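Local coordinates for protein homocitrate synthase (Sulfolobus acidocaldarius, PDB 6KTQ) that catalyses the aldol-type condensation of acetyl-CoA with 2-oxoglutarate to give homocitrate, the first step of lysine biosynthesis through the alpha-aminoadipate pathway, at residues S131-K136 with A168-R173; H105-K110 with A125-I130; Y312-K317 with E338-S343. One frame throughout, in Å; residues are numbered along the deposited sequence.

Contact 1. Residues S131-K136 with A168-R173; sequences SDTHLK and AEDATR. With AKG (2-oxoglutaric acid), chain D; COA (coenzyme A), chain E.
Ser131 keeps OG between its backbone N and carbonyl carbon (chi1 62°), while Asp170 turns its carboxylate nearly anti to its own N (chi1 -154°), and the two groups thereby meet between neighbouring loops of the beta/alpha barrel. Ser131 is the N-cap of helix 132-138: its OG takes the N-H of His134 at 3.2 Å and gives its own hydrogen to Asp170 OD2, 2.7 Å from OG, on the anti side of that oxygen. A serine suits this place because one hydroxyl can accept and donate at once.

Asp170 sits in the type II turn from Ala168 to Ala171, which leads the chain off strand 163-169. Arg173 grips its carboxylate side-on. The straighter bond runs from NE to the syn lone pair of OD1 at 2.8 Å; NH1 meets OD2 from above the carboxylate plane, on the face opposite to that approached by Ser131 OG. With both oxygens held, the carboxylate has little freedom to rotate. With an alanine in its place, the Ser131 hydroxyl and the Arg173 guanidinium would probably lose their common acceptor, and the arginine's charge its mate.

One face of the His134 ring lies against Asp170 CB, a CH-pi contact 3.8 Å from CB to the ring centroid. Glu169, in the pockets of both 2-oxoglutarate and coenzyme A, passes the same ring with its methylene CG and sends OE2 to Lys138. Two waters fill in the polar links: one joins Thr133 OG1 to Asp170 OD2, and another accepts from Asp132 N and donates to Arg173 O at 2.8 Å.

Contact 2. Residues H105-K110 with A125-I130; sequences HSRAVK and AIFYGI. With COA (coenzyme A), chain E.
The rings of His105 and Phe127 form an offset stack, with centroids 4.6 Å apart and planes inclined by 23°. His105 CE1 comes within 3.4 Å of Phe127 CD1, which lies over the rim of the imidazole face. Phe127 holds CG between its backbone N and carbonyl carbon (chi1 59°), a torsion that swings the ring across toward the other segment. There it is filled on both sides: Arg107 CA lies over one face as a CH-pi contact, and C2P of coenzyme A lies over the opposite one. A flat apolar ring suits a slot between protein and thioethanolamine arm. His105 uses NE2 to hydrogen-bond 2-oxoglutarate, so the stack connects the two substrate pockets.

Arg107 runs alongside Phe127, pointing the same way, with CG 3.4 Å from Phe127 CZ. Its bent chain passes over the adenine, and the guanidinium face meets CDP of the pantetheine; NE also pairs with Asp112, while the bond from NH1 to the ribose O4B is weak. Backbone atoms read the adenine edge: Ala108 N donates to N1A at 3.1 Å, and N6A donates to Phe127 O at 2.8 Å. Ala108, small enough to fit close to the base, sets CB 3.7 Å from Tyr128 CD1 and also touches Ile126 CG2.

Beneath these groups the strands pair in parallel, Phe127 N donating to Ser106 O at 3.1 Å. Strands 101-106 and 123-129 belong to one beta-alpha-beta unit of the barrel. Helix 110-118 covers the side of Ser106 and Ile126, helix 143-159 packs on Ile126 and Tyr128, and strand 163-169 continues the sheet beyond Phe127.

Contact 3. Residues Y312-K317 with E338-S343; sequences YAFVHK and ETFGRS. With SO4 (sulfate ion), chain G.
In the region that follows the catalytic barrel, a type I beta turn from Tyr312 to Val315 presents Ala313 and Phe314 to Phe340 and Arg342 of the loop leading to strand 345-346. The turn is closed by Val315 N donating to Tyr312 O, and it delivers the chain directly into strand 315-316. No hydrogen bond spans the two segments; the contact is made by packing.

The side chains of Phe314 and Phe340 cross at about a right angle, and Phe314 CZ comes 3.8 Å from Phe340 CD2. Both residues are buried, as befits large apolar side chains, which touch through these two carbons. Arg342 completes the surface. Its NH1 lies 3.8 Å from Ala313 CB and, near the plane of the Phe314 ring, 4.1 Å from CD2 of Phe314. Because the guanidinium is turned 83° to that ring and stands at its edge, the approach is not a cation-pi stack. The small Ala313 lets the guanidinium lie close to the turn.

The bend at chi3 (63°) folds the Arg342 chain so that its guanidinium serves two sides. NH1 donates to the carbonyls of Ile308 and Gly310, which tie it to the chain just ahead of the turn. On the other side a sulfate, probably from the crystallisation liquor, receives NE at 3.0 Å from its O4 and NH2 at 2.9 Å from its O3. Ser343 N adds a third bond, 2.8 Å from sulfate O1. Gly341, with its positive phi, lets the loop turn before Arg342.

Strands 315-316 and 345-346 are parallel, with helix 319-327 between them in the chain, so the packing closes a small beta-alpha-beta connection, beside an anion site of the kind that a side-on arginine and a backbone N-H form.

From the N terminus, contact 2 closes first, bringing strand 123-129 back beside strand 101-106 after helix 110-118. The chain then passes directly into contact 1, whose longer loop, carrying helix 143-159, returns along strand 163-169. These two are in series yet touch: Glu169 N with Tyr128 O and Glu169 O with Ile130 N probably make hydrogen bonds, since their strands are neighbours in the barrel sheet, and both contacts border coenzyme A. Contact 3 closes much later, around helix 319-327 in the region beyond the barrel, its centre about 41 Å from that of contact 1 and across the chain's centre. None of the three nests within or crosses another.

Contact 1. Residues S131-K136 with A168-R173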
loop_
_atom_site.group_PDB
_atom_site.type_symbol
_atom_site.label_atom_id
_atom_site.label_comp_id
_atom_site.label_asym_id
_atom_site.label_seq_id
_atom_site.Cartn_x
_atom_site.Cartn_y
_atom_site.Cartn_z
ATOM N N SER A 131 9.195 -4.158 -26.636
ATOM C CA SER A 131 8.030 -4.891 -27.061
ATOM C C SER A 131 8.391 -5.666 -28.287
ATOM O O SER A 131 9.369 -5.338 -28.964
ATOM C CB SER A 131 6.895 -3.927 -27.446
ATOM O OG SER A 131 7.298 -3.109 -28.532
ATOM N N ASP A 132 7.569 -6.651 -28.616
ATOM C CA ASP A 132 7.800 -7.460 -29.794
ATOM C C ASP A 132 7.709 -6.673 -31.107
ATOM O O ASP A 132 8.523 -6.928 -32.007
ATOM C CB ASP A 132 6.845 -8.656 -29.854
ATOM C CG ASP A 132 7.062 -9.667 -28.707
ATOM O OD1 ASP A 132 8.034 -9.593 -27.923
ATOM O OD2 ASP A 132 6.210 -10.555 -28.591
ATOM N N THR A 133 6.753 -5.739 -31.255
ATOM C CA THR A 133 6.734 -4.918 -32.462
ATOM C C THR A 133 8.015 -4.085 -32.546
ATOM O O THR A 133 8.588 -3.962 -33.611
ATOM C CB THR A 133 5.492 -3.976 -32.628
ATOM O OG1 THR A 133 5.519 -2.929 -31.639
ATOM C CG2 THR A 133 4.196 -4.756 -32.539
ATOM N N HIS A 134 8.478 -3.513 -31.446
ATOM C CA HIS A 134 9.701 -2.713 -31.521
ATOM C C HIS A 134 10.913 -3.577 -31.849
ATOM O O HIS A 134 11.734 -3.196 -32.680
ATOM C CB HIS A 134 9.971 -1.946 -30.231
ATOM C CG HIS A 134 9.201 -0.665 -30.122
ATOM N ND1 HIS A 134 7.856 -0.575 -30.423
ATOM C CD2 HIS A 134 9.583 0.571 -29.742
ATOM C CE1 HIS A 134 7.441 0.662 -30.234
ATOM N NE2 HIS A 134 8.473 1.380 -29.829
ATOM N N LEU A 135 11.046 -4.718 -31.185
ATOM C CA LEU A 135 12.191 -5.611 -31.455
ATOM C C LEU A 135 12.229 -6.048 -32.914
ATOM O O LEU A 135 13.287 -6.044 -33.540
ATOM C CB LEU A 135 12.146 -6.851 -30.551
ATOM C CG LEU A 135 12.373 -6.610 -29.073
ATOM C CD1 LEU A 135 11.953 -7.845 -28.289
ATOM C CD2 LEU A 135 13.809 -6.239 -28.779
ATOM N N LYS A 136 11.082 -6.429 -33.450
ATOM C CA LYS A 136 11.004 -6.873 -34.830
ATOM C C LYS A 136 11.101 -5.708 -35.819
ATOM O O LYS A 136 12.025 -5.642 -36.633
ATOM C CB LYS A 136 9.708 -7.641 -35.067
ATOM C CG LYS A 136 9.553 -8.106 -36.511
ATOM C CD LYS A 136 8.285 -8.913 -36.732
ATOM C CE LYS A 136 8.110 -9.236 -38.211
ATOM N NZ LYS A 136 6.766 -9.819 -38.482
ATOM N N ALA A 168 12.768 1.562 -20.866
ATOM C CA ALA A 168 12.135 0.478 -21.532
ATOM C C ALA A 168 10.997 1.044 -22.367
ATOM O O ALA A 168 9.900 1.302 -21.870
ATOM C CB ALA A 168 11.618 -0.548 -20.537
ATOM N N GLU A 169 11.286 1.253 -23.648
ATOM C CA GLU A 169 10.341 1.859 -24.556
ATOM C C GLU A 169 9.300 0.830 -24.955
ATOM O O GLU A 169 9.624 -0.356 -25.182
ATOM C CB GLU A 169 11.106 2.439 -25.759
ATOM C CG GLU A 169 10.259 3.096 -26.806
ATOM C CD GLU A 169 11.085 3.789 -27.886
ATOM O OE1 GLU A 169 10.579 4.782 -28.459
ATOM O OE2 GLU A 169 12.221 3.330 -28.187
ATOM N N ASP A 170 8.050 1.289 -25.030
ATOM C CA ASP A 170 6.871 0.439 -25.270
ATOM C C ASP A 170 6.759 -0.710 -24.257
ATOM O O ASP A 170 6.235 -1.792 -24.566
ATOM C CB ASP A 170 6.883 -0.108 -26.687
ATOM C CG ASP A 170 5.519 -0.428 -27.211
ATOM O OD1 ASP A 170 4.495 0.051 -26.681
ATOM O OD2 ASP A 170 5.440 -1.181 -28.186
ATOM N N ALA A 171 7.236 -0.445 -23.056
ATOM C CA ALA A 171 7.140 -1.401 -21.947
ATOM C C ALA A 171 5.718 -1.811 -21.674
ATOM O O ALA A 171 5.463 -2.956 -21.292
ATOM C CB ALA A 171 7.729 -0.803 -20.698
ATOM N N THR A 172 4.769 -0.899 -21.890
ATOM C CA THR A 172 3.394 -1.172 -21.531
ATOM C C THR A 172 2.690 -2.076 -22.534
ATOM O O THR A 172 1.588 -2.484 -22.269
ATOM C CB THR A 172 2.610 0.135 -21.306
ATOM O OG1 THR A 172 2.579 0.896 -22.523
ATOM C CG2 THR A 172 3.298 0.964 -20.214
ATOM N N ARG A 173 3.319 -2.413 -23.668
ATOM C CA ARG A 173 2.799 -3.436 -24.555
ATOM C C ARG A 173 3.770 -4.618 -24.720
ATOM O O ARG A 173 3.571 -5.474 -25.559
ATOM C CB ARG A 173 2.440 -2.840 -25.915
ATOM C CG ARG A 173 1.355 -1.762 -25.848
ATOM C CD ARG A 173 0.939 -1.295 -27.233
ATOM N NE ARG A 173 2.070 -0.694 -27.943
ATOM C CZ ARG A 173 2.060 -0.279 -29.202
ATOM N NH1 ARG A 173 3.170 0.228 -29.736
ATOM N NH2 ARG A 173 0.962 -0.347 -29.925
HETATM C C1 AKG D . 8.987 6.900 -25.136
HETATM O O1 AKG D . 7.785 7.220 -25.082
HETATM O O2 AKG D . 9.310 5.720 -25.403
HETATM C C2 AKG D . 10.012 7.937 -24.888
HETATM O O5 AKG D . 9.874 9.077 -25.353
HETATM C C3 AKG D . 11.216 7.605 -24.013
HETATM C C4 AKG D . 10.806 7.920 -22.571
HETATM C C5 AKG D . 11.896 7.845 -21.510
HETATM O O3 AKG D . 11.517 7.536 -20.342
HETATM O O4 AKG D . 13.109 8.067 -21.821
HETATM N N1A COA E . 19.363 1.989 -29.934
HETATM C C2A COA E . 20.102 1.746 -31.052
HETATM N N3A COA E . 19.656 2.007 -32.317
HETATM C C4A COA E . 18.422 2.503 -32.530
HETATM C C5A COA E . 17.571 2.797 -31.374
HETATM C C6A COA E . 18.114 2.495 -30.034
HETATM N N6A COA E . 17.356 2.744 -28.949
HETATM N N7A COA E . 16.419 3.295 -31.862
HETATM C C8A COA E . 16.515 3.311 -33.224
HETATM N N9A COA E . 17.704 2.830 -33.605
HETATM C C1B COA E . 18.244 2.779 -34.971
HETATM C C2B COA E . 17.397 2.072 -35.992
HETATM O O2B COA E . 17.531 0.663 -35.955
HETATM C C3B COA E . 17.985 2.678 -37.246
HETATM O O3B COA E . 19.284 2.220 -37.547
HETATM P P3B COA E . 19.698 1.992 -39.078
HETATM O O7A COA E . 20.779 0.988 -38.908
HETATM O O8A COA E . 20.130 3.376 -39.515
HETATM O O9A COA E . 18.477 1.493 -39.776
HETATM C C4B COA E . 18.108 4.137 -36.894
HETATM O O4B COA E . 18.337 4.134 -35.463
HETATM C C5B COA E . 16.795 4.640 -37.480
HETATM O O5B COA E . 16.651 5.997 -37.542
HETATM P P1A COA E . 17.112 7.085 -38.631
HETATM O O1A COA E . 16.412 8.156 -37.880
HETATM O O2A COA E . 16.754 6.797 -40.065
HETATM O O3A COA E . 18.706 7.047 -38.398
HETATM P P2A COA E . 19.747 8.222 -38.597
HETATM O O4A COA E . 19.529 8.860 -39.944
HETATM O O5A COA E . 21.089 7.682 -38.187
HETATM O O6A COA E . 19.396 9.284 -37.460
HETATM C CBP COA E . 19.076 10.121 -35.217
HETATM C CCP COA E . 19.449 8.908 -36.075
HETATM C CDP COA E . 19.083 9.759 -33.724
HETATM C CEP COA E . 20.109 11.229 -35.458
HETATM C CAP COA E . 17.703 10.601 -35.697
HETATM O OAP COA E . 16.731 9.548 -35.756
HETATM C C9P COA E . 17.175 11.679 -34.808
HETATM O O9P COA E . 17.712 12.762 -34.823
HETATM N N8P COA E . 16.136 11.341 -34.040
HETATM C C7P COA E . 15.478 12.244 -33.114
HETATM C C6P COA E . 15.586 11.711 -31.678
HETATM C C5P COA E . 14.773 10.438 -31.545
HETATM O O5P COA E . 14.451 9.801 -32.559
HETATM N N4P COA E . 14.457 10.053 -30.301
HETATM C C3P COA E . 13.756 8.789 -30.080
HETATM C C2P COA E . 13.196 8.608 -28.680
HETATM S S1P COA E . 12.604 6.890 -28.616
HETATM O O HOH W 1 4.961 -7.262 -27.127
HETATM O O HOH W 2 3.766 -3.166 -29.488
#

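Contact 2. Residues H105-K110 with A125-I130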
loop_
_atom_site.group_PDB
_atom_site.type_symbol
_atom_site.label_atom_id
_atom_site.label_comp_id
_atom_site.label_asym_id
_atom_site.label_seq_id
_atom_site.Cartn_x
_atom_site.Cartn_y
_atom_site.Cartn_z
ATOM N N HIS A 105 19.897 12.082 -23.092
ATOM C CA HIS A 105 19.300 10.934 -23.713
ATOM C C HIS A 105 20.334 10.264 -24.613
ATOM O O HIS A 105 21.273 10.926 -25.104
ATOM C CB HIS A 105 18.094 11.415 -24.524
ATOM C CG HIS A 105 16.866 10.575 -24.366
ATOM N ND1 HIS A 105 16.035 10.275 -25.420
ATOM C CD2 HIS A 105 16.317 9.993 -23.279
ATOM C CE1 HIS A 105 15.034 9.531 -24.995
ATOM N NE2 HIS A 105 15.184 9.339 -23.697
ATOM N N SER A 106 20.149 8.968 -24.869
ATOM C CA SER A 106 21.086 8.193 -25.673
ATOM C C SER A 106 20.455 6.936 -26.273
ATOM O O SER A 106 19.703 6.230 -25.603
ATOM C CB SER A 106 22.257 7.780 -24.785
ATOM O OG SER A 106 23.302 7.166 -25.507
ATOM N N ARG A 107 20.756 6.646 -27.542
ATOM C CA ARG A 107 20.448 5.337 -28.091
ATOM C C ARG A 107 21.403 4.350 -27.459
ATOM O O ARG A 107 22.361 4.736 -26.779
ATOM C CB ARG A 107 20.596 5.308 -29.620
ATOM C CG ARG A 107 19.468 6.041 -30.319
ATOM C CD ARG A 107 19.660 6.004 -31.818
ATOM N NE ARG A 107 20.896 6.684 -32.154
ATOM C CZ ARG A 107 21.450 6.671 -33.357
ATOM N NH1 ARG A 107 20.875 6.011 -34.370
ATOM N NH2 ARG A 107 22.577 7.338 -33.541
ATOM N N ALA A 108 21.141 3.078 -27.668
ATOM C CA ALA A 108 22.083 2.053 -27.275
ATOM C C ALA A 108 23.123 1.953 -28.384
ATOM O O ALA A 108 23.164 0.986 -29.110
ATOM C CB ALA A 108 21.375 0.731 -27.067
ATOM N N VAL A 109 23.950 2.979 -28.518
ATOM C CA VAL A 109 25.029 2.970 -29.500
ATOM C C VAL A 109 26.181 3.728 -28.866
ATOM O O VAL A 109 25.974 4.775 -28.247
ATOM C CB VAL A 109 24.649 3.561 -30.900
ATOM C CG1 VAL A 109 23.279 3.103 -31.369
ATOM C CG2 VAL A 109 24.716 5.073 -30.930
ATOM N N LYS A 110 27.379 3.171 -29.011
ATOM C CA LYS A 110 28.598 3.685 -28.380
ATOM C C LYS A 110 28.788 5.180 -28.581
ATOM O O LYS A 110 29.074 5.908 -27.628
ATOM C CB LYS A 110 29.832 2.955 -28.927
ATOM C CG LYS A 110 30.294 1.746 -28.115
ATOM C CD LYS A 110 31.476 1.022 -28.772
ATOM C CE LYS A 110 32.424 1.969 -29.516
ATOM N NZ LYS A 110 33.587 1.267 -30.128
ATOM N N ALA A 125 20.499 8.520 -20.064
ATOM C CA ALA A 125 19.306 7.684 -20.214
ATOM C C ALA A 125 19.343 6.959 -21.523
ATOM O O ALA A 125 19.126 7.563 -22.582
ATOM C CB ALA A 125 18.042 8.528 -20.130
ATOM N N ILE A 126 19.632 5.666 -21.464
ATOM C CA ILE A 126 19.681 4.844 -22.660
ATOM C C ILE A 126 18.329 4.222 -22.852
ATOM O O ILE A 126 17.790 3.600 -21.929
ATOM C CB ILE A 126 20.736 3.727 -22.566
ATOM C CG1 ILE A 126 22.147 4.326 -22.463
ATOM C CG2 ILE A 126 20.629 2.831 -23.780
ATOM C CD1 ILE A 126 23.213 3.316 -22.087
ATOM N N PHE A 127 17.784 4.395 -24.048
ATOM C CA PHE A 127 16.484 3.835 -24.381
ATOM C C PHE A 127 16.586 2.693 -25.366
ATOM O O PHE A 127 17.493 2.658 -26.182
ATOM C CB PHE A 127 15.524 4.933 -24.897
ATOM C CG PHE A 127 16.007 5.668 -26.118
ATOM C CD1 PHE A 127 16.791 6.818 -25.993
ATOM C CD2 PHE A 127 15.628 5.246 -27.385
ATOM C CE1 PHE A 127 17.220 7.506 -27.115
ATOM C CE2 PHE A 127 16.042 5.926 -28.512
ATOM C CZ PHE A 127 16.842 7.046 -28.384
ATOM N N TYR A 128 15.666 1.739 -25.262
ATOM C CA TYR A 128 15.536 0.680 -26.252
ATOM C C TYR A 128 14.125 0.156 -26.196
ATOM O O TYR A 128 13.517 0.090 -25.127
ATOM C CB TYR A 128 16.537 -0.462 -25.971
ATOM C CG TYR A 128 16.998 -1.252 -27.181
ATOM C CD1 TYR A 128 18.114 -0.849 -27.923
ATOM C CD2 TYR A 128 16.353 -2.426 -27.561
ATOM C CE1 TYR A 128 18.544 -1.591 -29.036
ATOM C CE2 TYR A 128 16.771 -3.167 -28.666
ATOM C CZ TYR A 128 17.861 -2.750 -29.392
ATOM O OH TYR A 128 18.249 -3.484 -30.484
ATOM N N GLY A 129 13.632 -0.269 -27.349
ATOM C CA GLY A 129 12.266 -0.717 -27.500
ATOM C C GLY A 129 12.223 -2.190 -27.187
ATOM O O GLY A 129 12.880 -2.965 -27.855
ATOM N N ILE A 130 11.437 -2.585 -26.187
ATOM C CA ILE A 130 11.458 -3.976 -25.743
ATOM C C ILE A 130 10.152 -4.750 -25.917
ATOM O O ILE A 130 10.039 -5.908 -25.468
ATOM C CB ILE A 130 12.057 -4.098 -24.335
ATOM C CG1 ILE A 130 11.435 -3.142 -23.329
ATOM C CG2 ILE A 130 13.535 -3.797 -24.384
ATOM C CD1 ILE A 130 9.980 -3.414 -23.075
HETATM N N1A COA E . 19.363 1.989 -29.934
HETATM C C2A COA E . 20.102 1.746 -31.052
HETATM N N3A COA E . 19.656 2.007 -32.317
HETATM C C4A COA E . 18.422 2.503 -32.530
HETATM C C5A COA E . 17.571 2.797 -31.374
HETATM C C6A COA E . 18.114 2.495 -30.034
HETATM N N6A COA E . 17.356 2.744 -28.949
HETATM N N7A COA E . 16.419 3.295 -31.862
HETATM C C8A COA E . 16.515 3.311 -33.224
HETATM N N9A COA E . 17.704 2.830 -33.605
HETATM C C1B COA E . 18.244 2.779 -34.971
HETATM C C2B COA E . 17.397 2.072 -35.992
HETATM O O2B COA E . 17.531 0.663 -35.955
HETATM C C3B COA E . 17.985 2.678 -37.246
HETATM O O3B COA E . 19.284 2.220 -37.547
HETATM P P3B COA E . 19.698 1.992 -39.078
HETATM O O7A COA E . 20.779 0.988 -38.908
HETATM O O8A COA E . 20.130 3.376 -39.515
HETATM O O9A COA E . 18.477 1.493 -39.776
HETATM C C4B COA E . 18.108 4.137 -36.894
HETATM O O4B COA E . 18.337 4.134 -35.463
HETATM C C5B COA E . 16.795 4.640 -37.480
HETATM O O5B COA E . 16.651 5.997 -37.542
HETATM P P1A COA E . 17.112 7.085 -38.631
HETATM O O1A COA E . 16.412 8.156 -37.880
HETATM O O2A COA E . 16.754 6.797 -40.065
HETATM O O3A COA E . 18.706 7.047 -38.398
HETATM P P2A COA E . 19.747 8.222 -38.597
HETATM O O4A COA E . 19.529 8.860 -39.944
HETATM O O5A COA E . 21.089 7.682 -38.187
HETATM O O6A COA E . 19.396 9.284 -37.460
HETATM C CBP COA E . 19.076 10.121 -35.217
HETATM C CCP COA E . 19.449 8.908 -36.075
HETATM C CDP COA E . 19.083 9.759 -33.724
HETATM C CEP COA E . 20.109 11.229 -35.458
HETATM C CAP COA E . 17.703 10.601 -35.697
HETATM O OAP COA E . 16.731 9.548 -35.756
HETATM C C9P COA E . 17.175 11.679 -34.808
HETATM O O9P COA E . 17.712 12.762 -34.823
HETATM N N8P COA E . 16.136 11.341 -34.040
HETATM C C7P COA E . 15.478 12.244 -33.114
HETATM C C6P COA E . 15.586 11.711 -31.678
HETATM C C5P COA E . 14.773 10.438 -31.545
HETATM O O5P COA E . 14.451 9.801 -32.559
HETATM N N4P COA E . 14.457 10.053 -30.301
HETATM C C3P COA E . 13.756 8.789 -30.080
HETATM C C2P COA E . 13.196 8.608 -28.680
HETATM S S1P COA E . 12.604 6.890 -28.616
#

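Contact 3. Residues Y312-K317 with E338-S343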
loop_
_atom_site.group_PDB
_atom_site.type_symbol
_atom_site.label_atom_id
_atom_site.label_comp_id
_atom_site.label_asym_id
_atom_site.label_seq_id
_atom_site.Cartn_x
_atom_site.Cartn_y
_atom_site.Cartn_z
ATOM N N TYR A 312 -9.608 29.829 -18.494
ATOM C CA TYR A 312 -10.890 29.644 -17.838
ATOM C C TYR A 312 -10.900 28.838 -16.551
ATOM O O TYR A 312 -12.001 28.647 -15.986
ATOM C CB TYR A 312 -11.906 28.992 -18.793
ATOM C CG TYR A 312 -12.185 29.769 -20.053
ATOM C CD1 TYR A 312 -11.885 31.113 -20.162
ATOM C CD2 TYR A 312 -12.780 29.144 -21.137
ATOM C CE1 TYR A 312 -12.152 31.810 -21.334
ATOM C CE2 TYR A 312 -13.040 29.839 -22.297
ATOM C CZ TYR A 312 -12.726 31.164 -22.378
ATOM O OH TYR A 312 -12.993 31.845 -23.543
ATOM N N ALA A 313 -9.736 28.368 -16.078
ATOM C CA ALA A 313 -9.690 27.423 -14.963
ATOM C C ALA A 313 -10.431 27.930 -13.719
ATOM O O ALA A 313 -11.045 27.144 -12.983
ATOM C CB ALA A 313 -8.243 27.081 -14.601
ATOM N N PHE A 314 -10.349 29.224 -13.444
ATOM C CA PHE A 314 -11.048 29.808 -12.295
ATOM C C PHE A 314 -12.053 30.907 -12.736
ATOM O O PHE A 314 -12.280 31.870 -12.018
ATOM C CB PHE A 314 -10.040 30.321 -11.294
ATOM C CG PHE A 314 -9.099 29.253 -10.804
ATOM C CD1 PHE A 314 -9.484 28.394 -9.785
ATOM C CD2 PHE A 314 -7.866 29.087 -11.378
ATOM C CE1 PHE A 314 -8.629 27.399 -9.327
ATOM C CE2 PHE A 314 -7.008 28.081 -10.943
ATOM C CZ PHE A 314 -7.389 27.250 -9.905
ATOM N N VAL A 315 -12.657 30.721 -13.911
ATOM C CA VAL A 315 -13.687 31.624 -14.427
ATOM C C VAL A 315 -15.041 30.909 -14.382
ATOM O O VAL A 315 -15.244 29.866 -15.007
ATOM C CB VAL A 315 -13.379 32.059 -15.866
ATOM C CG1 VAL A 315 -14.504 32.936 -16.409
ATOM C CG2 VAL A 315 -12.029 32.771 -15.961
ATOM N N HIS A 316 -15.970 31.481 -13.644
ATOM C CA HIS A 316 -17.327 30.957 -13.551
ATOM C C HIS A 316 -18.271 31.732 -14.495
ATOM O O HIS A 316 -18.059 32.907 -14.754
ATOM C CB HIS A 316 -17.779 31.114 -12.122
ATOM C CG HIS A 316 -16.805 30.544 -11.135
ATOM N ND1 HIS A 316 -16.704 29.196 -10.902
ATOM C CD2 HIS A 316 -15.847 31.132 -10.387
ATOM C CE1 HIS A 316 -15.759 28.979 -10.006
ATOM N NE2 HIS A 316 -15.226 30.140 -9.673
ATOM N N LYS A 317 -19.332 31.083 -14.947
ATOM C CA LYS A 317 -20.289 31.685 -15.876
ATOM C C LYS A 317 -21.757 31.578 -15.424
ATOM O O LYS A 317 -22.484 32.600 -15.342
ATOM C CB LYS A 317 -20.122 31.039 -17.253
ATOM C CG LYS A 317 -21.103 31.569 -18.286
ATOM C CD LYS A 317 -20.747 31.142 -19.691
ATOM C CE LYS A 317 -21.984 30.776 -20.477
ATOM N NZ LYS A 317 -21.704 30.695 -21.922
ATOM N N GLU A 338 -5.529 31.171 -5.512
ATOM C CA GLU A 338 -4.268 31.685 -4.961
ATOM C C GLU A 338 -3.251 30.572 -4.773
ATOM O O GLU A 338 -2.054 30.833 -4.735
ATOM C CB GLU A 338 -4.508 32.414 -3.619
ATOM C CG GLU A 338 -5.323 33.703 -3.772
ATOM C CD GLU A 338 -6.843 33.500 -3.985
ATOM O OE1 GLU A 338 -7.391 32.384 -3.755
ATOM O OE2 GLU A 338 -7.500 34.490 -4.390
ATOM N N THR A 339 -3.722 29.335 -4.674
ATOM C CA THR A 339 -2.823 28.179 -4.588
ATOM C C THR A 339 -1.842 28.203 -5.737
ATOM O O THR A 339 -0.684 27.759 -5.604
ATOM C CB THR A 339 -3.601 26.839 -4.669
ATOM O OG1 THR A 339 -4.674 26.845 -3.739
ATOM C CG2 THR A 339 -2.703 25.651 -4.365
ATOM N N PHE A 340 -2.323 28.666 -6.890
ATOM C CA PHE A 340 -1.517 28.724 -8.100
ATOM C C PHE A 340 -1.132 30.164 -8.486
ATOM O O PHE A 340 -0.732 30.418 -9.606
ATOM C CB PHE A 340 -2.271 27.993 -9.215
ATOM C CG PHE A 340 -2.711 26.615 -8.809
ATOM C CD1 PHE A 340 -1.783 25.583 -8.712
ATOM C CD2 PHE A 340 -4.019 26.361 -8.446
ATOM C CE1 PHE A 340 -2.160 24.327 -8.282
ATOM C CE2 PHE A 340 -4.410 25.105 -8.043
ATOM C CZ PHE A 340 -3.482 24.082 -7.956
ATOM N N GLY A 341 -1.231 31.103 -7.555
ATOM C CA GLY A 341 -0.944 32.507 -7.857
ATOM C C GLY A 341 -1.964 33.158 -8.780
ATOM O O GLY A 341 -1.666 34.169 -9.419
ATOM N N ARG A 342 -3.168 32.589 -8.856
ATOM C CA ARG A 342 -4.215 33.122 -9.741
ATOM C C ARG A 342 -5.359 33.716 -8.956
ATOM O O ARG A 342 -5.408 33.577 -7.740
ATOM C CB ARG A 342 -4.693 32.035 -10.681
ATOM C CG ARG A 342 -3.515 31.365 -11.368
ATOM C CD ARG A 342 -3.937 30.585 -12.566
ATOM N NE ARG A 342 -4.533 31.432 -13.595
ATOM C CZ ARG A 342 -5.277 30.936 -14.567
ATOM N NH1 ARG A 342 -5.480 29.618 -14.640
ATOM N NH2 ARG A 342 -5.786 31.735 -15.501
ATOM N N SER A 343 -6.264 34.381 -9.663
ATOM C CA SER A 343 -7.471 34.964 -9.079
ATOM C C SER A 343 -8.679 34.558 -9.901
ATOM O O SER A 343 -8.587 34.403 -11.110
ATOM C CB SER A 343 -7.388 36.491 -9.118
ATOM O OG SER A 343 -6.208 36.913 -8.474
HETATM S S SO4 G . -4.637 35.070 -13.549
HETATM O O1 SO4 G . -5.291 35.105 -12.240
HETATM O O2 SO4 G . -4.306 36.425 -13.988
HETATM O O3 SO4 G . -5.583 34.514 -14.552
HETATM O O4 SO4 G . -3.441 34.225 -13.570
#